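Local structure of Alr4995 protein (Nostoc sp., 6LRF) at residues B[10-15]-B[39-44]; B[17-22]-B[63-68]; B[403-408]-B[552-557]. The protein is a bifunctional cyanobacterial enzyme of arginine catabolism, acting as an arginine dihydrolase and, in a separate part of the chain, probably as an ornithine cyclodeaminase. All coordinates share one frame; numbering follows the deposited sequence.

Contact 1. Residues B[10-15]-B[39-44]; sequences CPPDHY and EQWQGL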
ATOM      1  N   CYS B  10      -3.803   1.874  58.245  1.00 31.41           N
ATOM      2  CA  CYS B  10      -2.786   2.814  58.661  1.00 31.74           C
ATOM      3  C   CYS B  10      -3.204   4.201  58.216  1.00 42.75           C
ATOM      4  O   CYS B  10      -3.390   4.447  57.014  1.00 37.44           O
ATOM      5  CB  CYS B  10      -1.421   2.438  58.088  1.00 35.40           C
ATOM      6  SG  CYS B  10      -0.087   3.548  58.547  1.00 38.54           S
ATOM      7  N   PRO B  11      -3.383   5.109  59.192  1.00 41.54           N
ATOM      8  CA  PRO B  11      -3.874   6.465  58.936  1.00 42.09           C
ATOM      9  C   PRO B  11      -2.922   7.281  58.054  1.00 39.47           C
ATOM     10  O   PRO B  11      -1.706   7.075  58.082  1.00 36.00           O
ATOM     11  CB  PRO B  11      -3.995   7.062  60.347  1.00 44.17           C
ATOM     12  CG  PRO B  11      -3.041   6.278  61.173  1.00 43.23           C
ATOM     13  CD  PRO B  11      -3.103   4.884  60.620  1.00 39.46           C
ATOM     14  N   PRO B  12      -3.487   8.206  57.261  1.00 44.94           N
ATOM     15  CA  PRO B  12      -2.745   8.990  56.268  1.00 44.25           C
ATOM     16  C   PRO B  12      -1.944  10.158  56.833  1.00 44.50           C
ATOM     17  O   PRO B  12      -1.839  11.173  56.143  1.00 47.63           O
ATOM     18  CB  PRO B  12      -3.855   9.516  55.351  1.00 45.01           C
ATOM     19  CG  PRO B  12      -5.051   9.581  56.220  1.00 40.25           C
ATOM     20  CD  PRO B  12      -4.944   8.427  57.160  1.00 40.46           C
ATOM     21  N   ASP B  13      -1.381  10.018  58.033  1.00 48.85           N
ATOM     22  CA  ASP B  13      -0.689  11.124  58.710  1.00 51.03           C
ATOM     23  C   ASP B  13       0.471  11.700  57.884  1.00 52.83           C
ATOM     24  O   ASP B  13       0.765  12.896  57.969  1.00 50.84           O
ATOM     25  CB  ASP B  13      -0.168  10.676  60.086  1.00 49.50           C
ATOM     26  CG  ASP B  13      -1.283  10.517  61.129  1.00 50.34           C
ATOM     27  OD1 ASP B  13      -2.478  10.497  60.754  1.00 50.30           O
ATOM     28  OD2 ASP B  13      -0.957  10.402  62.333  1.00 52.66           O
ATOM     29  N   HIS B  14       1.122  10.857  57.087  1.00 47.67           N
ATOM     30  CA  HIS B  14       2.235  11.302  56.244  1.00 49.50           C
ATOM     31  C   HIS B  14       2.088  10.798  54.812  1.00 48.30           C
ATOM     32  O   HIS B  14       3.065  10.474  54.140  1.00 47.50           O
ATOM     33  CB  HIS B  14       3.564  10.845  56.839  1.00 48.94           C
ATOM     34  CG  HIS B  14       3.712  11.176  58.291  1.00 58.45           C
ATOM     35  ND1 HIS B  14       3.992  10.225  59.250  1.00 61.48           N
ATOM     36  CD2 HIS B  14       3.600  12.355  58.950  1.00 57.59           C
ATOM     37  CE1 HIS B  14       4.055  10.804  60.436  1.00 53.92           C
ATOM     38  NE2 HIS B  14       3.818  12.095  60.282  1.00 55.01           N
ATOM     39  N   TYR B  15       0.848  10.736  54.348  1.00 46.08           N
ATOM     40  CA  TYR B  15       0.587  10.294  52.995  1.00 48.50           C
ATOM     41  C   TYR B  15       0.843  11.442  52.036  1.00 53.92           C
ATOM     42  O   TYR B  15       0.578  12.607  52.345  1.00 51.76           O
ATOM     43  CB  TYR B  15      -0.843   9.772  52.858  1.00 47.72           C
ATOM     44  CG  TYR B  15      -1.268   9.456  51.435  1.00 50.84           C
ATOM     45  CD1 TYR B  15      -0.778   8.333  50.770  1.00 46.31           C
ATOM     46  CD2 TYR B  15      -2.171  10.275  50.761  1.00 50.20           C
ATOM     47  CE1 TYR B  15      -1.173   8.042  49.468  1.00 48.53           C
ATOM     48  CE2 TYR B  15      -2.574   9.990  49.463  1.00 48.59           C
ATOM     49  CZ  TYR B  15      -2.071   8.874  48.820  1.00 46.65           C
ATOM     50  OH  TYR B  15      -2.475   8.593  47.531  1.00 42.15           O
ATOM     51  N   GLU B  39      -9.899  12.855  55.187  1.00 47.69           N
ATOM     52  CA  GLU B  39     -11.350  12.817  55.186  1.00 49.15           C
ATOM     53  C   GLU B  39     -11.892  11.554  54.528  1.00 46.44           C
ATOM     54  O   GLU B  39     -12.831  10.940  55.035  1.00 47.62           O
ATOM     55  CB  GLU B  39     -11.899  14.058  54.481  1.00 56.53           C
ATOM     56  CG  GLU B  39     -13.411  14.121  54.394  1.00 64.17           C
ATOM     57  CD  GLU B  39     -13.913  15.540  54.200  1.00 77.57           C
ATOM     58  OE1 GLU B  39     -13.254  16.311  53.464  1.00 78.52           O
ATOM     59  OE2 GLU B  39     -14.963  15.884  54.787  1.00 81.75           O
ATOM     60  N   GLN B  40     -11.309  11.175  53.393  1.00 50.03           N
ATOM     61  CA  GLN B  40     -11.752   9.984  52.664  1.00 50.19           C
ATOM     62  C   GLN B  40     -11.359   8.706  53.410  1.00 43.04           C
ATOM     63  O   GLN B  40     -12.154   7.761  53.499  1.00 43.12           O
ATOM     64  CB  GLN B  40     -11.171   9.964  51.249  1.00 42.51           C
ATOM     65  CG  GLN B  40     -11.734  11.015  50.304  1.00 44.50           C
ATOM     66  CD  GLN B  40     -11.014  11.014  48.957  1.00 50.17           C
ATOM     67  OE1 GLN B  40      -9.940  10.436  48.822  1.00 48.61           O
ATOM     68  NE2 GLN B  40     -11.605  11.664  47.959  1.00 51.80           N
ATOM     69  N   TRP B  41     -10.133   8.691  53.937  1.00 39.61           N
ATOM     70  CA  TRP B  41      -9.649   7.575  54.743  1.00 43.92           C
ATOM     71  C   TRP B  41     -10.574   7.320  55.926  1.00 48.23           C
ATOM     72  O   TRP B  41     -10.984   6.180  56.169  1.00 46.11           O
ATOM     73  CB  TRP B  41      -8.225   7.836  55.244  1.00 42.53           C
ATOM     74  CG  TRP B  41      -7.604   6.634  55.909  1.00 43.77           C
ATOM     75  CD1 TRP B  41      -6.852   5.665  55.310  1.00 44.68           C
ATOM     76  CD2 TRP B  41      -7.693   6.271  57.291  1.00 45.32           C
ATOM     77  NE1 TRP B  41      -6.464   4.723  56.233  1.00 39.76           N
ATOM     78  CE2 TRP B  41      -6.964   5.073  57.459  1.00 42.15           C
ATOM     79  CE3 TRP B  41      -8.320   6.841  58.408  1.00 51.02           C
ATOM     80  CZ2 TRP B  41      -6.842   4.434  58.696  1.00 41.71           C
ATOM     81  CZ3 TRP B  41      -8.199   6.202  59.642  1.00 47.06           C
ATOM     82  CH2 TRP B  41      -7.463   5.010  59.772  1.00 44.44           C
ATOM     83  N   GLN B  42     -10.910   8.390  56.651  1.00 49.28           N
ATOM     84  CA  GLN B  42     -11.796   8.287  57.809  1.00 45.91           C
ATOM     85  C   GLN B  42     -13.135   7.683  57.410  1.00 44.19           C
ATOM     86  O   GLN B  42     -13.698   6.872  58.138  1.00 47.17           O
ATOM     87  CB  GLN B  42     -12.000   9.661  58.462  1.00 47.32           C
ATOM     88  CG  GLN B  42     -10.793  10.149  59.253  1.00 47.50           C
ATOM     89  CD  GLN B  42     -10.614   9.406  60.568  1.00 47.60           C
ATOM     90  OE1 GLN B  42     -11.575   8.862  61.124  1.00 48.89           O
ATOM     91  NE2 GLN B  42      -9.381   9.385  61.077  1.00 43.40           N
ATOM     92  N   GLY B  43     -13.632   8.067  56.242  1.00 42.50           N
ATOM     93  CA  GLY B  43     -14.874   7.507  55.741  1.00 49.93           C
ATOM     94  C   GLY B  43     -14.822   5.994  55.637  1.00 45.81           C
ATOM     95  O   GLY B  43     -15.745   5.297  56.072  1.00 47.43           O
ATOM     96  N   LEU B  44     -13.735   5.488  55.056  1.00 48.82           N
ATOM     97  CA  LEU B  44     -13.503   4.043  54.958  1.00 47.26           C
ATOM     98  C   LEU B  44     -13.369   3.414  56.345  1.00 44.85           C
ATOM     99  O   LEU B  44     -14.039   2.423  56.681  1.00 44.93           O
ATOM    100  CB  LEU B  44     -12.243   3.766  54.133  1.00 42.63           C
ATOM    101  CG  LEU B  44     -11.848   2.297  54.027  1.00 40.64           C
ATOM    102  CD1 LEU B  44     -13.003   1.486  53.454  1.00 36.66           C
ATOM    103  CD2 LEU B  44     -10.602   2.170  53.165  1.00 40.71           C
TER
HETATM  104  O   HOH W   1      -5.018   2.002  55.505  1.00 31.51           O
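The loop that follows strand 6-9 lies against helix 34-49 here, with Pro11 and Pro12 laid over one face of the Trp41 indole. The two prolines divide the double ring between them. Pro12 CD stands 3.6 Å from the centroid of the five-membered ring, 19° off its normal, and its nearest ring atom is Trp41 CG at 3.4 Å. Pro11 uses its CA in the same way, 3.8 Å from the centroid of the six-membered ring, while its CB grazes Trp41 CH2 at 4.1 Å. Both are CH-pi contacts. The indole reaches the loop because Trp41 CG is anti to the backbone N (chi1 -172°). The packing lies in the part of the chain that belongs to the guanidine-modifying enzyme (GME) family, and it joins several elements there: Trp41 also touches Met9 of the strand, stacks with Tyr45 one turn on, and meets Phe255 of helix 253-256. The polar end of the ring is served by water 1, lying in the indole plane at its edge. This water accepts from Trp41 NE1 at 3.2 Å and from Cys10 N at 3.0 Å, tying the indole to the loop backbone.

Contact 2. Residues B[17-22]-B[63-68]; sequences VDYVIN and WPDLVF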
ATOM      1  N   VAL B  17       2.181  11.854  47.444  1.00 57.83           N
ATOM      2  CA  VAL B  17       2.795  11.187  46.311  1.00 53.82           C
ATOM      3  C   VAL B  17       4.210  11.761  46.175  1.00 57.92           C
ATOM      4  O   VAL B  17       4.415  12.817  45.577  1.00 60.60           O
ATOM      5  CB  VAL B  17       1.963  11.355  45.025  1.00 54.53           C
ATOM      6  CG1 VAL B  17       2.618  10.628  43.866  1.00 56.82           C
ATOM      7  CG2 VAL B  17       0.550  10.823  45.240  1.00 52.73           C
ATOM      8  N   ASP B  18       5.175  11.071  46.784  1.00 55.59           N
ATOM      9  CA  ASP B  18       6.573  11.505  46.829  1.00 60.43           C
ATOM     10  C   ASP B  18       7.360  11.216  45.552  1.00 60.89           C
ATOM     11  O   ASP B  18       8.309  11.930  45.219  1.00 61.11           O
ATOM     12  CB  ASP B  18       7.307  10.822  47.988  1.00 60.95           C
ATOM     13  CG  ASP B  18       6.890  11.347  49.349  1.00 71.33           C
ATOM     14  OD1 ASP B  18       6.423  12.508  49.430  1.00 69.11           O
ATOM     15  OD2 ASP B  18       7.056  10.599  50.346  1.00 68.55           O
ATOM     16  N   TYR B  19       6.977  10.139  44.871  1.00 59.53           N
ATOM     17  CA  TYR B  19       7.754   9.558  43.785  1.00 51.00           C
ATOM     18  C   TYR B  19       6.805   8.908  42.798  1.00 52.22           C
ATOM     19  O   TYR B  19       5.588   9.066  42.920  1.00 52.97           O
ATOM     20  CB  TYR B  19       8.746   8.523  44.328  1.00 54.65           C
ATOM     21  CG  TYR B  19       8.169   7.685  45.458  1.00 56.69           C
ATOM     22  CD1 TYR B  19       7.228   6.689  45.209  1.00 51.42           C
ATOM     23  CD2 TYR B  19       8.552   7.905  46.775  1.00 58.36           C
ATOM     24  CE1 TYR B  19       6.691   5.937  46.241  1.00 53.47           C
ATOM     25  CE2 TYR B  19       8.026   7.156  47.811  1.00 54.01           C
ATOM     26  CZ  TYR B  19       7.098   6.175  47.538  1.00 53.92           C
ATOM     27  OH  TYR B  19       6.576   5.435  48.574  1.00 51.92           O
ATOM     28  N   VAL B  20       7.356   8.175  41.828  1.00 50.78           N
ATOM     29  CA  VAL B  20       6.543   7.405  40.888  1.00 49.18           C
ATOM     30  C   VAL B  20       7.111   5.979  40.750  1.00 50.50           C
ATOM     31  O   VAL B  20       8.281   5.789  40.387  1.00 44.58           O
ATOM     32  CB  VAL B  20       6.452   8.095  39.483  1.00 49.98           C
ATOM     33  CG1 VAL B  20       5.426   7.396  38.594  1.00 46.97           C
ATOM     34  CG2 VAL B  20       6.095   9.577  39.615  1.00 44.47           C
ATOM     35  N   ILE B  21       6.276   4.988  41.079  1.00 47.19           N
ATOM     36  CA  ILE B  21       6.637   3.573  40.956  1.00 42.94           C
ATOM     37  C   ILE B  21       5.514   2.756  40.316  1.00 37.01           C
ATOM     38  O   ILE B  21       5.667   1.557  40.104  1.00 40.72           O
ATOM     39  CB  ILE B  21       6.992   2.930  42.331  1.00 42.23           C
ATOM     40  CG1 ILE B  21       5.821   3.067  43.312  1.00 39.31           C
ATOM     41  CG2 ILE B  21       8.280   3.517  42.895  1.00 40.98           C
ATOM     42  CD1 ILE B  21       5.966   2.235  44.588  1.00 46.04           C
ATOM     43  N   ASN B  22       4.378   3.397  40.040  1.00 38.40           N
ATOM     44  CA  ASN B  22       3.326   2.794  39.219  1.00 42.03           C
ATOM     45  C   ASN B  22       2.660   3.871  38.343  1.00 47.80           C
ATOM     46  O   ASN B  22       2.742   5.059  38.662  1.00 46.49           O
ATOM     47  CB  ASN B  22       2.298   2.037  40.094  1.00 40.10           C
ATOM     48  CG  ASN B  22       1.400   2.954  40.918  1.00 43.27           C
ATOM     49  OD1 ASN B  22       0.620   3.728  40.373  1.00 42.22           O
ATOM     50  ND2 ASN B  22       1.465   2.817  42.247  1.00 41.26           N
ATOM     51  N   TRP B  63       7.507   7.341  54.707  1.00 45.98           N
ATOM     52  CA  TRP B  63       6.977   6.119  54.108  1.00 42.67           C
ATOM     53  C   TRP B  63       5.487   6.297  53.876  1.00 41.09           C
ATOM     54  O   TRP B  63       4.664   5.704  54.572  1.00 41.51           O
ATOM     55  CB  TRP B  63       7.265   4.908  54.997  1.00 38.46           C
ATOM     56  CG  TRP B  63       8.723   4.826  55.362  1.00 38.81           C
ATOM     57  CD1 TRP B  63       9.282   5.078  56.584  1.00 43.32           C
ATOM     58  CD2 TRP B  63       9.811   4.507  54.483  1.00 39.14           C
ATOM     59  NE1 TRP B  63      10.649   4.915  56.523  1.00 43.65           N
ATOM     60  CE2 TRP B  63      10.998   4.572  55.243  1.00 37.30           C
ATOM     61  CE3 TRP B  63       9.896   4.168  53.127  1.00 42.45           C
ATOM     62  CZ2 TRP B  63      12.252   4.311  54.694  1.00 41.28           C
ATOM     63  CZ3 TRP B  63      11.142   3.908  52.582  1.00 41.65           C
ATOM     64  CH2 TRP B  63      12.306   3.984  53.365  1.00 44.29           C
ATOM     65  N   PRO B  64       5.141   7.128  52.883  1.00 37.59           N
ATOM     66  CA  PRO B  64       3.755   7.532  52.638  1.00 42.42           C
ATOM     67  C   PRO B  64       2.853   6.362  52.258  1.00 42.43           C
ATOM     68  O   PRO B  64       1.648   6.402  52.513  1.00 37.91           O
ATOM     69  CB  PRO B  64       3.884   8.517  51.471  1.00 44.54           C
ATOM     70  CG  PRO B  64       5.130   8.100  50.768  1.00 45.47           C
ATOM     71  CD  PRO B  64       6.057   7.646  51.848  1.00 41.66           C
ATOM     72  N   ASP B  65       3.427   5.325  51.654  1.00 42.19           N
ATOM     73  CA  ASP B  65       2.608   4.236  51.145  1.00 39.66           C
ATOM     74  C   ASP B  65       2.374   3.185  52.225  1.00 38.13           C
ATOM     75  O   ASP B  65       1.748   2.153  51.978  1.00 34.18           O
ATOM     76  CB  ASP B  65       3.248   3.622  49.900  1.00 39.09           C
ATOM     77  CG  ASP B  65       3.175   4.551  48.691  1.00 49.19           C
ATOM     78  OD1 ASP B  65       2.069   5.071  48.399  1.00 48.67           O
ATOM     79  OD2 ASP B  65       4.222   4.774  48.046  1.00 49.54           O
ATOM     80  N   LEU B  66       2.839   3.477  53.435  1.00 35.61           N
ATOM     81  CA  LEU B  66       2.538   2.634  54.585  1.00 37.39           C
ATOM     82  C   LEU B  66       1.019   2.511  54.793  1.00 35.26           C
ATOM     83  O   LEU B  66       0.545   1.568  55.422  1.00 33.67           O
ATOM     84  CB  LEU B  66       3.218   3.183  55.839  1.00 34.76           C
ATOM     85  CG  LEU B  66       3.421   2.180  56.973  1.00 35.18           C
ATOM     86  CD1 LEU B  66       4.622   1.307  56.680  1.00 33.95           C
ATOM     87  CD2 LEU B  66       3.569   2.878  58.323  1.00 37.18           C
ATOM     88  N   VAL B  67       0.252   3.447  54.236  1.00 34.08           N
ATOM     89  CA  VAL B  67      -1.203   3.377  54.304  1.00 27.13           C
ATOM     90  C   VAL B  67      -1.751   2.173  53.528  1.00 28.95           C
ATOM     91  O   VAL B  67      -2.891   1.754  53.731  1.00 25.20           O
ATOM     92  CB  VAL B  67      -1.857   4.658  53.745  1.00 35.63           C
ATOM     93  CG1 VAL B  67      -1.549   5.846  54.640  1.00 34.59           C
ATOM     94  CG2 VAL B  67      -1.379   4.922  52.315  1.00 34.28           C
ATOM     95  N   PHE B  68      -0.939   1.624  52.634  1.00 28.55           N
ATOM     96  CA  PHE B  68      -1.376   0.507  51.801  1.00 25.76           C
ATOM     97  C   PHE B  68      -1.009  -0.817  52.469  1.00 28.40           C
ATOM     98  O   PHE B  68      -0.125  -1.558  52.015  1.00 25.33           O
ATOM     99  CB  PHE B  68      -0.778   0.632  50.402  1.00 27.20           C
ATOM    100  CG  PHE B  68      -1.358   1.786  49.608  1.00 30.49           C
ATOM    101  CD1 PHE B  68      -2.734   2.024  49.619  1.00 28.83           C
ATOM    102  CD2 PHE B  68      -0.533   2.640  48.882  1.00 33.32           C
ATOM    103  CE1 PHE B  68      -3.281   3.084  48.901  1.00 37.44           C
ATOM    104  CE2 PHE B  68      -1.066   3.705  48.153  1.00 34.22           C
ATOM    105  CZ  PHE B  68      -2.437   3.931  48.162  1.00 34.30           C
TER
HETATM  106  O   HOH W   2       6.233   4.371  51.359  1.00 38.45           O
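Neither backbone is regular helix or strand where Asp18 and Tyr19 meet Pro64 and Asp65, and the 63-68 loop turns tightly enough for Leu66 N to bond to Trp63 O and Phe68 N to Asp65 O. Across the gap the two segments are joined through side chains and one water. The main link is a hydrogen bond from Tyr19 OH to Asp65 OD2, only 2.5 Å long. The two side chains approach from opposite directions, with the carboxylate plane turned 64° from that of the phenol ring. Asp65 OD2 lies at the ring's edge, near its plane, whereas the hydroxyl meets the carboxylate on its anti side, 32° out of plane. Tyr19 holds its ring between the backbone N and the carbonyl carbon (chi1 39°), a turn that carries the phenol end to the 63-68 loop although its CB does not head there. Water 2 adds a second path: it donates to Tyr19 OH at 3.0 Å and accepts from Asp65 N at 3.0 Å, so one aspartate holds the phenol oxygen directly through its carboxylate and, by way of the water, through its backbone N-H. Pro64 lies alongside this polar pair. Its CG is 3.7 Å from Tyr19 OH and 3.2 Å from Asp18 OD2, which reaches it as the two side chains cross obliquely. The contact joins two loops of the GME-family hydrolase part, with Glu89 of helix 88-91 against Tyr19 and Arg90 against Asp65. The phenol oxygen is thus satisfied both ways, as donor to Asp65 OD2 and as acceptor from water 2, and together these bonds set the rotation of the hydroxyl about CZ-OH.

Contact 3. Residues B[403-408]-B[552-557]; sequences RMDGAI and GGHRHH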
ATOM      1  N   ARG B 403       9.609 -31.946   8.702  1.00 23.47           N
ATOM      2  CA  ARG B 403       8.878 -30.747   8.294  1.00 27.90           C
ATOM      3  C   ARG B 403       8.152 -30.170   9.489  1.00 27.00           C
ATOM      4  O   ARG B 403       7.980 -30.843  10.506  1.00 27.66           O
ATOM      5  CB  ARG B 403       7.878 -31.027   7.173  1.00 28.64           C
ATOM      6  CG  ARG B 403       6.871 -32.085   7.476  1.00 26.50           C
ATOM      7  CD  ARG B 403       5.629 -31.875   6.581  1.00 27.16           C
ATOM      8  NE  ARG B 403       4.832 -30.790   7.120  1.00 28.04           N
ATOM      9  CZ  ARG B 403       3.741 -30.287   6.558  1.00 29.77           C
ATOM     10  NH1 ARG B 403       3.290 -30.770   5.410  1.00 23.93           N
ATOM     11  NH2 ARG B 403       3.097 -29.301   7.165  1.00 27.57           N
HETATM   12  N   MSE B 404       7.723 -28.926   9.373  1.00 23.79           N
HETATM   13  CA  MSE B 404       7.024 -28.317  10.487  1.00 29.18           C
HETATM   14  C   MSE B 404       5.624 -28.890  10.619  1.00 28.05           C
HETATM   15  O   MSE B 404       5.059 -29.431   9.656  1.00 23.58           O
HETATM   16  CB  MSE B 404       6.953 -26.797  10.327  1.00 25.07           C
HETATM   17  CG  MSE B 404       6.057 -26.367   9.191  1.00 32.04           C
HETATM   18 SE   MSE B 404       5.697 -24.425   9.286  1.00 65.99          SE
HETATM   19  CE  MSE B 404       7.298 -23.840  10.272  1.00 48.03           C
ATOM     20  N   ASP B 405       5.092 -28.773  11.836  1.00 24.42           N
ATOM     21  CA  ASP B 405       3.702 -29.075  12.149  1.00 22.58           C
ATOM     22  C   ASP B 405       3.375 -30.547  11.979  1.00 25.72           C
ATOM     23  O   ASP B 405       2.242 -30.908  11.655  1.00 24.33           O
ATOM     24  CB  ASP B 405       2.762 -28.226  11.293  1.00 24.20           C
ATOM     25  CG  ASP B 405       2.823 -26.746  11.659  1.00 31.91           C
ATOM     26  OD1 ASP B 405       3.271 -26.420  12.785  1.00 30.47           O
ATOM     27  OD2 ASP B 405       2.435 -25.911  10.822  1.00 34.96           O
ATOM     28  N   GLY B 406       4.364 -31.400  12.216  1.00 22.49           N
ATOM     29  CA  GLY B 406       4.109 -32.831  12.228  1.00 25.87           C
ATOM     30  C   GLY B 406       4.230 -33.400  13.627  1.00 25.71           C
ATOM     31  O   GLY B 406       4.524 -32.660  14.579  1.00 21.55           O
ATOM     32  N   ALA B 407       3.987 -34.704  13.748  1.00 19.39           N
ATOM     33  CA  ALA B 407       4.346 -35.442  14.942  1.00 22.72           C
ATOM     34  C   ALA B 407       5.578 -36.287  14.637  1.00 23.70           C
ATOM     35  O   ALA B 407       5.920 -36.514  13.480  1.00 20.79           O
ATOM     36  CB  ALA B 407       3.183 -36.317  15.412  1.00 20.08           C
ATOM     37  N   ILE B 408       6.257 -36.758  15.669  1.00 19.71           N
ATOM     38  CA  ILE B 408       7.417 -37.610  15.434  1.00 18.90           C
ATOM     39  C   ILE B 408       7.093 -39.031  15.871  1.00 22.17           C
ATOM     40  O   ILE B 408       6.842 -39.286  17.046  1.00 17.46           O
ATOM     41  CB  ILE B 408       8.647 -37.081  16.170  1.00 21.86           C
ATOM     42  CG1 ILE B 408       8.948 -35.651  15.698  1.00 20.92           C
ATOM     43  CG2 ILE B 408       9.858 -37.977  15.933  1.00 16.61           C
ATOM     44  CD1 ILE B 408      10.183 -35.055  16.342  1.00 23.04           C
ATOM     45  N   GLY B 552       5.570 -17.903  16.983  1.00 44.42           N
ATOM     46  CA  GLY B 552       5.203 -19.087  17.748  1.00 42.62           C
ATOM     47  C   GLY B 552       3.731 -19.436  17.590  1.00 37.73           C
ATOM     48  O   GLY B 552       3.100 -19.056  16.599  1.00 38.12           O
ATOM     49  N   GLY B 553       3.190 -20.168  18.564  1.00 36.59           N
ATOM     50  CA  GLY B 553       1.767 -20.465  18.603  1.00 36.34           C
ATOM     51  C   GLY B 553       1.334 -21.715  17.840  1.00 35.98           C
ATOM     52  O   GLY B 553       0.135 -22.029  17.784  1.00 31.57           O
ATOM     53  N   HIS B 554       2.290 -22.440  17.257  1.00 26.98           N
ATOM     54  CA  HIS B 554       1.924 -23.590  16.434  1.00 28.00           C
ATOM     55  C   HIS B 554       1.309 -24.698  17.287  1.00 28.21           C
ATOM     56  O   HIS B 554       0.375 -25.367  16.859  1.00 26.60           O
ATOM     57  CB  HIS B 554       3.134 -24.094  15.643  1.00 31.26           C
ATOM     58  CG  HIS B 554       3.444 -23.272  14.426  1.00 32.28           C
ATOM     59  ND1 HIS B 554       3.087 -23.656  13.151  1.00 41.59           N
ATOM     60  CD2 HIS B 554       4.067 -22.074  14.293  1.00 36.58           C
ATOM     61  CE1 HIS B 554       3.479 -22.738  12.285  1.00 34.95           C
ATOM     62  NE2 HIS B 554       4.076 -21.767  12.951  1.00 35.36           N
ATOM     63  N   ARG B 555       1.801 -24.860  18.515  1.00 24.90           N
ATOM     64  CA  ARG B 555       1.291 -25.886  19.421  1.00 26.46           C
ATOM     65  C   ARG B 555      -0.223 -25.754  19.664  1.00 24.86           C
ATOM     66  O   ARG B 555      -0.963 -26.731  19.520  1.00 25.45           O
ATOM     67  CB  ARG B 555       2.065 -25.848  20.757  1.00 27.26           C
ATOM     68  CG  ARG B 555       3.489 -26.448  20.675  1.00 27.80           C
ATOM     69  CD  ARG B 555       4.227 -26.356  22.014  1.00 27.17           C
ATOM     70  NE  ARG B 555       3.511 -27.036  23.094  1.00 25.60           N
ATOM     71  CZ  ARG B 555       3.680 -28.318  23.405  1.00 31.64           C
ATOM     72  NH1 ARG B 555       4.541 -29.061  22.717  1.00 25.70           N
ATOM     73  NH2 ARG B 555       3.003 -28.862  24.407  1.00 30.55           N
ATOM     74  N   HIS B 556      -0.687 -24.556  20.019  1.00 21.61           N
ATOM     75  CA  HIS B 556      -2.109 -24.333  20.231  1.00 22.51           C
ATOM     76  C   HIS B 556      -2.909 -24.627  18.960  1.00 24.59           C
ATOM     77  O   HIS B 556      -4.009 -25.187  19.017  1.00 22.72           O
ATOM     78  CB  HIS B 556      -2.375 -22.894  20.697  1.00 30.33           C
ATOM     79  CG  HIS B 556      -2.079 -22.660  22.150  1.00 36.16           C
ATOM     80  ND1 HIS B 556      -2.464 -21.513  22.816  1.00 43.00           N
ATOM     81  CD2 HIS B 556      -1.433 -23.424  23.065  1.00 37.18           C
ATOM     82  CE1 HIS B 556      -2.076 -21.586  24.076  1.00 41.46           C
ATOM     83  NE2 HIS B 556      -1.454 -22.737  24.257  1.00 39.27           N
ATOM     84  N   HIS B 557      -2.350 -24.241  17.817  1.00 25.06           N
ATOM     85  CA  HIS B 557      -3.009 -24.430  16.521  1.00 24.44           C
ATOM     86  C   HIS B 557      -3.167 -25.910  16.140  1.00 23.28           C
ATOM     87  O   HIS B 557      -4.258 -26.371  15.796  1.00 22.06           O
ATOM     88  CB  HIS B 557      -2.213 -23.703  15.447  1.00 25.15           C
ATOM     89  CG  HIS B 557      -3.001 -23.399  14.214  1.00 31.92           C
ATOM     90  ND1 HIS B 557      -4.024 -22.468  14.187  1.00 35.79           N
ATOM     91  CD2 HIS B 557      -2.914 -23.902  12.959  1.00 30.51           C
ATOM     92  CE1 HIS B 557      -4.527 -22.408  12.967  1.00 31.56           C
ATOM     93  NE2 HIS B 557      -3.875 -23.267  12.204  1.00 30.25           N
TER
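Hydrogen bonding comes first: His554, in the first turn of helix 554-567, donates from ND1 to Asp405 OD1 at 2.8 Å. The acceptor uses its syn lone pair, yet the bond is bent, with an N-H...acceptor angle of 131°, and the oxygen sits 32° out of the imidazole plane. The two side chains cross at about a right angle. Asp405 OD2 also lies near, 3.3 Å from His554 ND1. With CG beside its own backbone N (chi1 -79°), His554 swings the ring from the helix start to the carboxylate. A second set of hydrogen bonds lies within the loop that carries the aspartate: Arg403 folds back side-on and grips Met404 O with NE at 2.9 Å and NH2 at 3.2 Å. That oxygen lies almost exactly in the guanidinium plane. The Ser383 hydroxyl bonds to Arg403 O and Gly406 N, on either side of Asp405 in sequence.

Packing is slighter. The selenium of Met404, a selenomethionine, approaches His554 CE1 to 4.1 Å and stands oblique to the ring, 4.9 Å from its centroid. On its other contacts Met404 touches Ile385 of the same chain and Asn644 of a second subunit, which places this junction close to a subunit interface.

The pair bridges the run-in to strand 407-413 and the Rossmann-fold region, joining two C-terminal parts of the chain. Its short distance to the carboxylate is consistent with a proton on His554 ND1, while the bent geometry suggests a bond of modest strength, so that this junction between the two regions rests on one imperfectly aligned polar link and a light selenium contact.

How the contacts relate
Contacts 1 and 2 belong together: their centres are 14 Å apart, their segments alternate along the chain, and they touch directly. Cys10 CB packs on Leu66 O, and His14 O meets Pro64 CB. One long loop, between strand 6-9 and helix 34-49, supplies the first segment of each, and it is held by that helix in contact 1 and by the loop before strand 73-76 in contact 2. Contact 3 comes later in sequence and lies on the opposite side of the chain's centre, its centre about 55 Å from that of contact 1 and 47 Å from that of contact 2. The first two lie in the GME-family part, and the third joins the ArgZ-like first region to the Rossmann-fold region, consistent with a bifunctional chain.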